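LBCATS-a (Synthetic construct, PDB 5EY5) is probably the alpha subunit of a designed or reconstructed tryptophan synthase, expected to cleave indole-3-glycerol phosphate into indole and glyceraldehyde 3-phosphate. Local coordinates at residues G125-A136 with I151-R162; V232-I240 with V253-R261. All blocks are in the same frame, centred on the assembly; numbering follows the deposited sequence.

Interaction 1 (G125-A136 with I151-R162); sequences GLIVPDLPPEEA and IFLVAPTSTDER
Phe-152 is wedged against the loop that follows strand 125-127, its ring the tightly packed part of this contact. Pro-133 lies over one face, its CG 4.1 Å from the centroid of the Phe-152 ring in a CH-pi contact; proline's rigid ring suits the place by turning C-H groups to the pi cloud. The rim meets Ala-136 CB and, near the ring plane, Leu-131 O, 3.4 Å from Phe-152 CE2. With its CG beside the backbone N (chi1 -73°), Phe-152 swings back to the loop although its CB starts away from it.

Nearer the strands, Ile-151 N donates to Leu-126 O at 2.8 Å, but the pairing soon opens: a water accepts from Val-128 N and donates to Ile-151 O. Ile-127, branched as suits a strand, sets CG1 against Ile-151 CB and CG2 against Leu-153 CD1. Strands 125-127 and 149-154 are the parallel pair of a TIM-barrel beta-alpha-beta unit, joined through helix 137-146.

The looser outer side, toward solvent and another protein chain, is held mainly by one polar clasp. Glu-134, bent at chi2 (86°), offers OE1 to Arg-162 NH2 at 2.7 Å and to NH1 at 3.0 Å, with carboxylate and guanidinium planes 61° apart. Arg-162 NE also forms a salt bridge with an acidic side chain of that other chain. Two carboxylates thus share one guanidinium, which probably favours its charged form and ties the loop to the subunit interface.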
loop_
_atom_site.group_PDB
_atom_site.type_symbol
_atom_site.label_atom_id
_atom_site.label_comp_id
_atom_site.label_asym_id
_atom_site.label_seq_id
_atom_site.Cartn_x
_atom_site.Cartn_y
_atom_site.Cartn_z
ATOM N N GLY A 125 18.321 21.866 -46.861
ATOM C CA GLY A 125 18.615 22.300 -45.514
ATOM C C GLY A 125 17.935 21.426 -44.485
ATOM O O GLY A 125 17.032 20.638 -44.788
ATOM N N LEU A 126 18.407 21.568 -43.252
ATOM C CA LEU A 126 17.996 20.732 -42.139
ATOM C C LEU A 126 17.690 21.617 -40.950
ATOM O O LEU A 126 18.469 22.519 -40.627
ATOM C CB LEU A 126 19.082 19.728 -41.754
ATOM C CG LEU A 126 19.482 18.739 -42.844
ATOM C CD1 LEU A 126 20.442 17.699 -42.282
ATOM C CD2 LEU A 126 18.240 18.069 -43.439
ATOM N N ILE A 127 16.545 21.358 -40.326
ATOM C CA ILE A 127 16.169 21.910 -39.033
ATOM C C ILE A 127 16.020 20.727 -38.089
ATOM O O ILE A 127 15.229 19.821 -38.361
ATOM C CB ILE A 127 14.859 22.707 -39.122
ATOM C CG1 ILE A 127 15.035 23.898 -40.064
ATOM C CG2 ILE A 127 14.384 23.148 -37.723
ATOM C CD1 ILE A 127 13.717 24.613 -40.349
ATOM N N VAL A 128 16.807 20.697 -37.027
ATOM C CA VAL A 128 16.804 19.580 -36.090
ATOM C C VAL A 128 16.450 20.118 -34.709
ATOM O O VAL A 128 17.314 20.594 -33.976
ATOM C CB VAL A 128 18.161 18.857 -36.071
ATOM C CG1 VAL A 128 18.088 17.646 -35.147
ATOM C CG2 VAL A 128 18.552 18.457 -37.478
ATOM N N PRO A 129 15.180 20.054 -34.312
ATOM C CA PRO A 129 14.765 20.839 -33.140
ATOM C C PRO A 129 15.430 20.423 -31.831
ATOM O O PRO A 129 15.608 21.279 -30.966
ATOM C CB PRO A 129 13.243 20.643 -33.113
ATOM C CG PRO A 129 12.876 20.378 -34.568
ATOM C CD PRO A 129 14.031 19.552 -35.082
ATOM N N ASP A 130 15.812 19.159 -31.631
ATOM C CA ASP A 130 16.411 18.772 -30.354
ATOM C C ASP A 130 17.933 18.640 -30.411
ATOM O O ASP A 130 18.515 17.899 -29.609
ATOM C CB ASP A 130 15.789 17.471 -29.835
ATOM C CG ASP A 130 15.765 16.365 -30.891
ATOM O OD1 ASP A 130 16.152 16.624 -32.059
ATOM O OD2 ASP A 130 15.329 15.245 -30.549
ATOM N N LEU A 131 18.605 19.368 -31.309
ATOM C CA LEU A 131 20.056 19.243 -31.484
ATOM C C LEU A 131 20.758 20.588 -31.324
ATOM O O LEU A 131 20.879 21.354 -32.292
ATOM C CB LEU A 131 20.378 18.643 -32.854
ATOM C CG LEU A 131 21.842 18.242 -33.076
ATOM C CD1 LEU A 131 22.238 17.099 -32.153
ATOM C CD2 LEU A 131 22.124 17.897 -34.528
ATOM N N PRO A 132 21.245 20.923 -30.134
ATOM C CA PRO A 132 22.002 22.167 -29.979
ATOM C C PRO A 132 23.375 22.054 -30.620
ATOM O O PRO A 132 23.884 20.942 -30.839
ATOM C CB PRO A 132 22.102 22.342 -28.453
ATOM C CG PRO A 132 21.882 20.999 -27.890
ATOM C CD PRO A 132 20.965 20.277 -28.838
ATOM N N PRO A 133 23.990 23.186 -30.970
ATOM C CA PRO A 133 25.383 23.157 -31.451
ATOM C C PRO A 133 26.321 22.235 -30.681
ATOM O O PRO A 133 27.103 21.514 -31.309
ATOM C CB PRO A 133 25.798 24.629 -31.323
ATOM C CG PRO A 133 24.532 25.366 -31.730
ATOM C CD PRO A 133 23.390 24.528 -31.119
ATOM N N GLU A 134 26.271 22.222 -29.347
ATOM C CA GLU A 134 27.229 21.411 -28.601
ATOM C C GLU A 134 27.102 19.921 -28.917
ATOM O O GLU A 134 28.063 19.171 -28.709
ATOM C CB GLU A 134 27.082 21.653 -27.095
ATOM C CG GLU A 134 26.981 23.125 -26.702
ATOM C CD GLU A 134 25.552 23.647 -26.765
ATOM O OE1 GLU A 134 24.927 23.804 -25.695
ATOM O OE2 GLU A 134 25.050 23.884 -27.882
ATOM N N GLU A 135 25.957 19.483 -29.428
ATOM C CA GLU A 135 25.744 18.091 -29.808
ATOM C C GLU A 135 25.744 17.883 -31.319
ATOM O O GLU A 135 25.592 16.743 -31.775
ATOM C CB GLU A 135 24.413 17.582 -29.242
ATOM C CG GLU A 135 24.135 17.966 -27.800
ATOM C CD GLU A 135 24.998 17.192 -26.825
ATOM O OE1 GLU A 135 25.869 16.429 -27.289
ATOM O OE2 GLU A 135 24.801 17.343 -25.600
ATOM N N ALA A 136 25.897 18.949 -32.105
ATOM C CA ALA A 136 25.709 18.884 -33.548
ATOM C C ALA A 136 27.014 18.724 -34.326
ATOM O O ALA A 136 27.003 18.825 -35.554
ATOM C CB ALA A 136 24.970 20.132 -34.033
ATOM N N ILE A 151 20.141 24.666 -40.179
ATOM C CA ILE A 151 19.481 25.842 -39.627
ATOM C C ILE A 151 19.256 25.641 -38.133
ATOM O O ILE A 151 18.561 24.701 -37.725
ATOM C CB ILE A 151 18.152 26.099 -40.341
ATOM C CG1 ILE A 151 18.407 26.350 -41.835
ATOM C CG2 ILE A 151 17.405 27.248 -39.660
ATOM C CD1 ILE A 151 17.585 25.479 -42.747
ATOM N N PHE A 152 19.827 26.526 -37.313
ATOM C CA PHE A 152 19.674 26.440 -35.861
ATOM C C PHE A 152 18.671 27.475 -35.358
ATOM O O PHE A 152 18.550 28.572 -35.918
ATOM C CB PHE A 152 21.022 26.635 -35.154
ATOM C CG PHE A 152 21.959 25.454 -35.273
ATOM C CD1 PHE A 152 22.999 25.464 -36.184
ATOM C CD2 PHE A 152 21.799 24.337 -34.462
ATOM C CE1 PHE A 152 23.865 24.384 -36.284
ATOM C CE2 PHE A 152 22.663 23.251 -34.553
ATOM C CZ PHE A 152 23.693 23.268 -35.462
ATOM N N LEU A 153 17.951 27.111 -34.288
ATOM C CA LEU A 153 16.955 27.978 -33.660
ATOM C C LEU A 153 17.575 28.856 -32.580
ATOM O O LEU A 153 18.481 28.434 -31.851
ATOM C CB LEU A 153 15.826 27.164 -33.025
ATOM C CG LEU A 153 14.762 26.566 -33.939
ATOM C CD1 LEU A 153 15.428 25.921 -35.131
ATOM C CD2 LEU A 153 13.907 25.535 -33.167
ATOM N N VAL A 154 17.064 30.077 -32.476
ATOM C CA VAL A 154 17.430 31.010 -31.421
ATOM C C VAL A 154 16.147 31.420 -30.723
ATOM O O VAL A 154 15.174 31.813 -31.381
ATOM C CB VAL A 154 18.180 32.235 -31.967
ATOM C CG1 VAL A 154 18.518 33.199 -30.821
ATOM C CG2 VAL A 154 19.443 31.791 -32.676
ATOM N N ALA A 155 16.137 31.307 -29.437
ATOM C CA ALA A 155 14.942 31.561 -28.658
ATOM C C ALA A 155 15.054 32.880 -27.915
ATOM O O ALA A 155 16.154 33.380 -27.660
ATOM C CB ALA A 155 14.707 30.422 -27.662
ATOM N N PRO A 156 13.920 33.474 -27.546
ATOM C CA PRO A 156 13.971 34.765 -26.844
ATOM C C PRO A 156 14.786 34.723 -25.563
ATOM O O PRO A 156 15.249 35.775 -25.115
ATOM C CB PRO A 156 12.493 35.071 -26.562
ATOM C CG PRO A 156 11.729 34.249 -27.589
ATOM C CD PRO A 156 12.541 32.992 -27.745
ATOM N N THR A 157 14.980 33.552 -24.963
ATOM C CA THR A 157 15.764 33.424 -23.743
ATOM C C THR A 157 17.204 33.019 -24.011
ATOM O O THR A 157 17.965 32.817 -23.057
ATOM C CB THR A 157 15.112 32.410 -22.795
ATOM O OG1 THR A 157 14.817 31.201 -23.514
ATOM C CG2 THR A 157 13.826 32.983 -22.225
ATOM N N SER A 158 17.593 32.884 -25.276
ATOM C CA SER A 158 18.989 32.627 -25.601
ATOM C C SER A 158 19.824 33.858 -25.291
ATOM O O SER A 158 19.457 34.982 -25.651
ATOM C CB SER A 158 19.139 32.244 -27.072
ATOM O OG SER A 158 18.209 31.237 -27.432
ATOM N N THR A 159 20.944 33.648 -24.610
ATOM C CA THR A 159 21.826 34.746 -24.245
ATOM C C THR A 159 22.689 35.163 -25.435
ATOM O O THR A 159 22.922 34.392 -26.371
ATOM C CB THR A 159 22.716 34.342 -23.069
ATOM O OG1 THR A 159 23.308 33.065 -23.344
ATOM C CG2 THR A 159 21.900 34.247 -21.792
ATOM N N ASP A 160 23.162 36.410 -25.393
ATOM C CA ASP A 160 24.067 36.885 -26.434
ATOM C C ASP A 160 25.197 35.891 -26.665
ATOM O O ASP A 160 25.595 35.649 -27.811
ATOM C CB ASP A 160 24.630 38.265 -26.067
ATOM N N GLU A 161 25.716 35.290 -25.588
ATOM C CA GLU A 161 26.766 34.285 -25.730
ATOM C C GLU A 161 26.268 33.072 -26.513
ATOM O O GLU A 161 26.954 32.562 -27.408
ATOM C CB GLU A 161 27.270 33.861 -24.352
ATOM C CG GLU A 161 28.520 33.010 -24.404
ATOM C CD GLU A 161 29.724 33.792 -24.902
ATOM O OE1 GLU A 161 29.591 35.015 -25.131
ATOM O OE2 GLU A 161 30.806 33.189 -25.061
ATOM N N ARG A 162 25.075 32.585 -26.181
ATOM C CA ARG A 162 24.550 31.435 -26.898
ATOM C C ARG A 162 24.257 31.774 -28.362
ATOM O O ARG A 162 24.437 30.927 -29.243
ATOM C CB ARG A 162 23.312 30.921 -26.173
ATOM C CG ARG A 162 22.823 29.635 -26.700
ATOM C CD ARG A 162 22.252 28.726 -25.621
ATOM N NE ARG A 162 22.164 27.418 -26.243
ATOM C CZ ARG A 162 23.053 26.456 -26.063
ATOM N NH1 ARG A 162 24.054 26.643 -25.210
ATOM N NH2 ARG A 162 22.914 25.308 -26.710
HETATM O O HOH W 1 19.081 22.174 -36.690
#

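Interaction 2 (V232-I240 with V253-R261); sequences VGSAIVKRI and VREFVRELR. With G3P (sn-glycerol-3-phosphate), chain E.
The guanidinium of Arg-239 lies flat on the ring of Phe-256, centres 3.7 Å apart and planes only 7° from parallel, a cation-pi stack between two nearly antiparallel helices. Arginine suits the place because its flat head can spread over an aromatic face while its edge still donates: NH1 bonds to Ala-235 O, one turn back in its own helix, at 3.0 Å. That bond leaves in the guanidinium plane but reaches the oxygen from above the carbonyl plane, fixing the head's edge as well as its face. The bend at chi2 (123°) turns the chain across the ring. An alanine here removes the guanidinium, and the ring of Phe-256, uncovered on that face, would probably be freer to turn, with Ala-235 O left without this donor.

Phe-256, its CG anti to the backbone N (chi1 -178°), stretches across to helix 234-240. Leu-260 backs the opposite face of the ring, and Ile-236 CG1 meets the edge 4.0 Å from Phe-256 CD1. Ile-236 is a knob in the hole formed by Val-253, Phe-256, Val-257 and Leu-260; its CD1 comes 3.8 Å from Val-257 CG2. Ile-240 CG1 packs on Val-253 CG2 at 3.6 Å, and at the other end Val-232 and Leu-260 meet tip to tip.

The start of this short helix after the eighth strand holds the phosphate of sn-glycerol-3-phosphate, a site familiar from phosphate-binding TIM barrels. Gly-233 N donates to O3P at 3.0 Å, while Ser-234 grips O4P with both N, at 2.6 Å, and OG. A CB on Gly-233 would fall too close to C2 of the ligand, consistent with glycine there. Amides at the helix N-terminus would probably stabilise the phosphate's negative charge, while apolar packing fastens that helix to its neighbour.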
loop_
_atom_site.group_PDB
_atom_site.type_symbol
_atom_site.label_atom_id
_atom_site.label_comp_id
_atom_site.label_asym_id
_atom_site.label_seq_id
_atom_site.Cartn_x
_atom_site.Cartn_y
_atom_site.Cartn_z
ATOM N N VAL A 232 5.370 29.699 -41.244
ATOM C CA VAL A 232 4.020 29.358 -40.816
ATOM C C VAL A 232 3.823 27.857 -40.960
ATOM O O VAL A 232 3.911 27.327 -42.071
ATOM C CB VAL A 232 2.953 30.075 -41.649
ATOM C CG1 VAL A 232 1.573 29.621 -41.183
ATOM C CG2 VAL A 232 3.127 31.587 -41.590
ATOM N N GLY A 233 3.467 27.192 -39.864
ATOM C CA GLY A 233 3.243 25.768 -39.914
ATOM C C GLY A 233 1.883 25.385 -39.379
ATOM O O GLY A 233 0.993 24.991 -40.150
ATOM N N SER A 234 1.708 25.515 -38.059
ATOM C CA SER A 234 0.477 25.031 -37.441
ATOM C C SER A 234 -0.762 25.536 -38.172
ATOM O O SER A 234 -1.704 24.771 -38.411
ATOM C CB SER A 234 0.439 25.435 -35.969
ATOM O OG SER A 234 1.233 24.535 -35.211
ATOM N N ALA A 235 -0.772 26.812 -38.556
ATOM C CA ALA A 235 -1.981 27.347 -39.172
ATOM C C ALA A 235 -2.289 26.658 -40.498
ATOM O O ALA A 235 -3.462 26.516 -40.859
ATOM C CB ALA A 235 -1.855 28.853 -39.366
ATOM N N ILE A 236 -1.260 26.239 -41.241
ATOM C CA ILE A 236 -1.495 25.553 -42.508
ATOM C C ILE A 236 -1.904 24.113 -42.259
ATOM O O ILE A 236 -2.788 23.569 -42.936
ATOM C CB ILE A 236 -0.236 25.613 -43.387
ATOM C CG1 ILE A 236 0.096 27.047 -43.761
ATOM C CG2 ILE A 236 -0.426 24.708 -44.632
ATOM C CD1 ILE A 236 1.439 27.200 -44.471
ATOM N N VAL A 237 -1.251 23.475 -41.284
ATOM C CA VAL A 237 -1.596 22.115 -40.916
ATOM C C VAL A 237 -3.031 22.022 -40.426
ATOM O O VAL A 237 -3.696 20.998 -40.632
ATOM C CB VAL A 237 -0.605 21.603 -39.852
ATOM C CG1 VAL A 237 -1.116 20.305 -39.274
ATOM C CG2 VAL A 237 0.765 21.417 -40.470
ATOM N N LYS A 238 -3.530 23.064 -39.754
ATOM C CA LYS A 238 -4.939 23.068 -39.355
ATOM C C LYS A 238 -5.842 22.904 -40.571
ATOM O O LYS A 238 -6.815 22.134 -40.556
ATOM C CB LYS A 238 -5.292 24.366 -38.631
ATOM C CG LYS A 238 -4.374 24.758 -37.498
ATOM C CD LYS A 238 -5.144 25.523 -36.421
ATOM C CE LYS A 238 -4.266 26.532 -35.701
ATOM N NZ LYS A 238 -3.995 27.733 -36.546
ATOM N N ARG A 239 -5.536 23.627 -41.643
ATOM C CA ARG A 239 -6.411 23.550 -42.801
ATOM C C ARG A 239 -6.350 22.175 -43.442
ATOM O O ARG A 239 -7.356 21.695 -43.975
ATOM C CB ARG A 239 -6.059 24.650 -43.794
ATOM C CG ARG A 239 -6.812 25.920 -43.493
ATOM C CD ARG A 239 -5.899 27.094 -43.260
ATOM N NE ARG A 239 -6.693 28.268 -42.919
ATOM C CZ ARG A 239 -6.567 28.950 -41.790
ATOM N NH1 ARG A 239 -5.649 28.594 -40.895
ATOM N NH2 ARG A 239 -7.343 30.004 -41.569
ATOM N N ILE A 240 -5.194 21.517 -43.372
ATOM C CA ILE A 240 -5.110 20.143 -43.839
ATOM C C ILE A 240 -5.942 19.229 -42.960
ATOM O O ILE A 240 -6.686 18.372 -43.455
ATOM C CB ILE A 240 -3.642 19.695 -43.903
ATOM C CG1 ILE A 240 -2.912 20.527 -44.963
ATOM C CG2 ILE A 240 -3.570 18.198 -44.192
ATOM C CD1 ILE A 240 -1.412 20.525 -44.826
ATOM N N VAL A 253 -5.697 25.126 -48.417
ATOM C CA VAL A 253 -4.302 25.485 -48.178
ATOM C C VAL A 253 -3.848 26.528 -49.194
ATOM O O VAL A 253 -3.249 27.550 -48.838
ATOM C CB VAL A 253 -3.411 24.228 -48.203
ATOM C CG1 VAL A 253 -1.965 24.610 -48.360
ATOM C CG2 VAL A 253 -3.605 23.421 -46.932
ATOM N N ARG A 254 -4.144 26.299 -50.479
ATOM C CA ARG A 254 -3.755 27.277 -51.491
ATOM C C ARG A 254 -4.370 28.643 -51.207
ATOM O O ARG A 254 -3.700 29.672 -51.342
ATOM C CB ARG A 254 -4.147 26.801 -52.890
ATOM C CG ARG A 254 -3.524 27.650 -53.989
ATOM C CD ARG A 254 -3.970 27.263 -55.405
ATOM N NE ARG A 254 -5.149 26.408 -55.429
ATOM C CZ ARG A 254 -5.134 25.131 -55.798
ATOM N NH1 ARG A 254 -3.997 24.567 -56.186
ATOM N NH2 ARG A 254 -6.262 24.424 -55.797
ATOM N N GLU A 255 -5.647 28.675 -50.820
ATOM C CA GLU A 255 -6.296 29.952 -50.559
ATOM C C GLU A 255 -5.671 30.638 -49.357
ATOM O O GLU A 255 -5.390 31.842 -49.400
ATOM C CB GLU A 255 -7.800 29.756 -50.356
ATOM N N PHE A 256 -5.419 29.881 -48.283
ATOM C CA PHE A 256 -4.823 30.472 -47.088
ATOM C C PHE A 256 -3.431 31.001 -47.384
ATOM O O PHE A 256 -3.077 32.117 -46.980
ATOM C CB PHE A 256 -4.780 29.447 -45.952
ATOM C CG PHE A 256 -4.213 29.993 -44.662
ATOM C CD1 PHE A 256 -3.100 29.413 -44.078
ATOM C CD2 PHE A 256 -4.796 31.086 -44.039
ATOM C CE1 PHE A 256 -2.569 29.916 -42.902
ATOM C CE2 PHE A 256 -4.273 31.590 -42.854
ATOM C CZ PHE A 256 -3.155 31.003 -42.288
ATOM N N VAL A 257 -2.623 30.212 -48.098
ATOM C CA VAL A 257 -1.247 30.610 -48.342
ATOM C C VAL A 257 -1.170 31.756 -49.337
ATOM O O VAL A 257 -0.198 32.514 -49.336
ATOM C CB VAL A 257 -0.434 29.387 -48.787
ATOM C CG1 VAL A 257 0.942 29.797 -49.312
ATOM C CG2 VAL A 257 -0.289 28.424 -47.607
ATOM N N ARG A 258 -2.180 31.926 -50.182
ATOM C CA ARG A 258 -2.193 33.108 -51.031
ATOM C C ARG A 258 -2.443 34.366 -50.202
ATOM O O ARG A 258 -1.850 35.421 -50.466
ATOM C CB ARG A 258 -3.238 32.945 -52.136
ATOM N N GLU A 259 -3.311 34.273 -49.189
ATOM C CA GLU A 259 -3.472 35.378 -48.248
ATOM C C GLU A 259 -2.154 35.680 -47.552
ATOM O O GLU A 259 -1.760 36.842 -47.410
ATOM C CB GLU A 259 -4.536 35.049 -47.204
ATOM C CG GLU A 259 -5.905 34.710 -47.737
ATOM C CD GLU A 259 -6.829 34.228 -46.628
ATOM O OE1 GLU A 259 -7.607 33.275 -46.865
ATOM O OE2 GLU A 259 -6.763 34.795 -45.513
ATOM N N LEU A 260 -1.464 34.632 -47.098
ATOM C CA LEU A 260 -0.185 34.832 -46.432
ATOM C C LEU A 260 0.814 35.477 -47.373
ATOM O O LEU A 260 1.620 36.318 -46.956
ATOM C CB LEU A 260 0.362 33.497 -45.918
ATOM C CG LEU A 260 -0.463 32.651 -44.949
ATOM C CD1 LEU A 260 0.228 31.309 -44.687
ATOM C CD2 LEU A 260 -0.730 33.406 -43.653
ATOM N N ARG A 261 0.786 35.091 -48.650
ATOM C CA ARG A 261 1.744 35.637 -49.610
ATOM C C ARG A 261 1.500 37.123 -49.848
ATOM O O ARG A 261 2.448 37.920 -49.913
ATOM C CB ARG A 261 1.661 34.844 -50.923
ATOM C CG ARG A 261 2.512 35.373 -52.088
ATOM C CD ARG A 261 4.003 35.057 -51.919
ATOM N NE ARG A 261 4.666 35.952 -50.968
ATOM C CZ ARG A 261 5.950 35.870 -50.629
ATOM N NH1 ARG A 261 6.723 34.925 -51.155
ATOM N NH2 ARG A 261 6.462 36.719 -49.747
HETATM O O1 G3P E . 8.786 25.615 -38.660
HETATM C C1 G3P E . 8.086 25.023 -37.607
HETATM C C2 G3P E . 6.613 25.418 -37.648
HETATM O O2 G3P E . 5.924 24.507 -36.841
HETATM C C3 G3P E . 6.395 26.873 -37.183
HETATM O O1P G3P E . 5.730 26.949 -35.944
HETATM O O4P G3P E . 3.509 25.699 -36.185
HETATM O O2P G3P E . 3.591 27.626 -34.576
HETATM O O3P G3P E . 3.653 28.074 -36.974
HETATM P P G3P E . 4.082 27.087 -35.914
#

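How the interactions relate
Both contacts belong to one eight-stranded TIM barrel, on opposite sides of the chain's centre, with their centres about 26 Å apart and their nearest atoms about 10 Å apart. Interaction 1 joins the fourth and fifth strands and the loops beyond them, whereas interaction 2 packs two helices after the eighth strand. The bound sn-glycerol-3-phosphate relates them. Gly-233 and Ser-234 of residues 232-240 bond directly to its phosphate, while the nearest atoms of the Ile-127 side chain and the ligand are about 5 Å apart. Tyr-175, whose OH bonds to the ligand, is packed by Ile-151 and Leu-153, placing interaction 1 in its second shell; Glu-49 adds another bond. Another protein chain borders interaction 1, but none touches interaction 2.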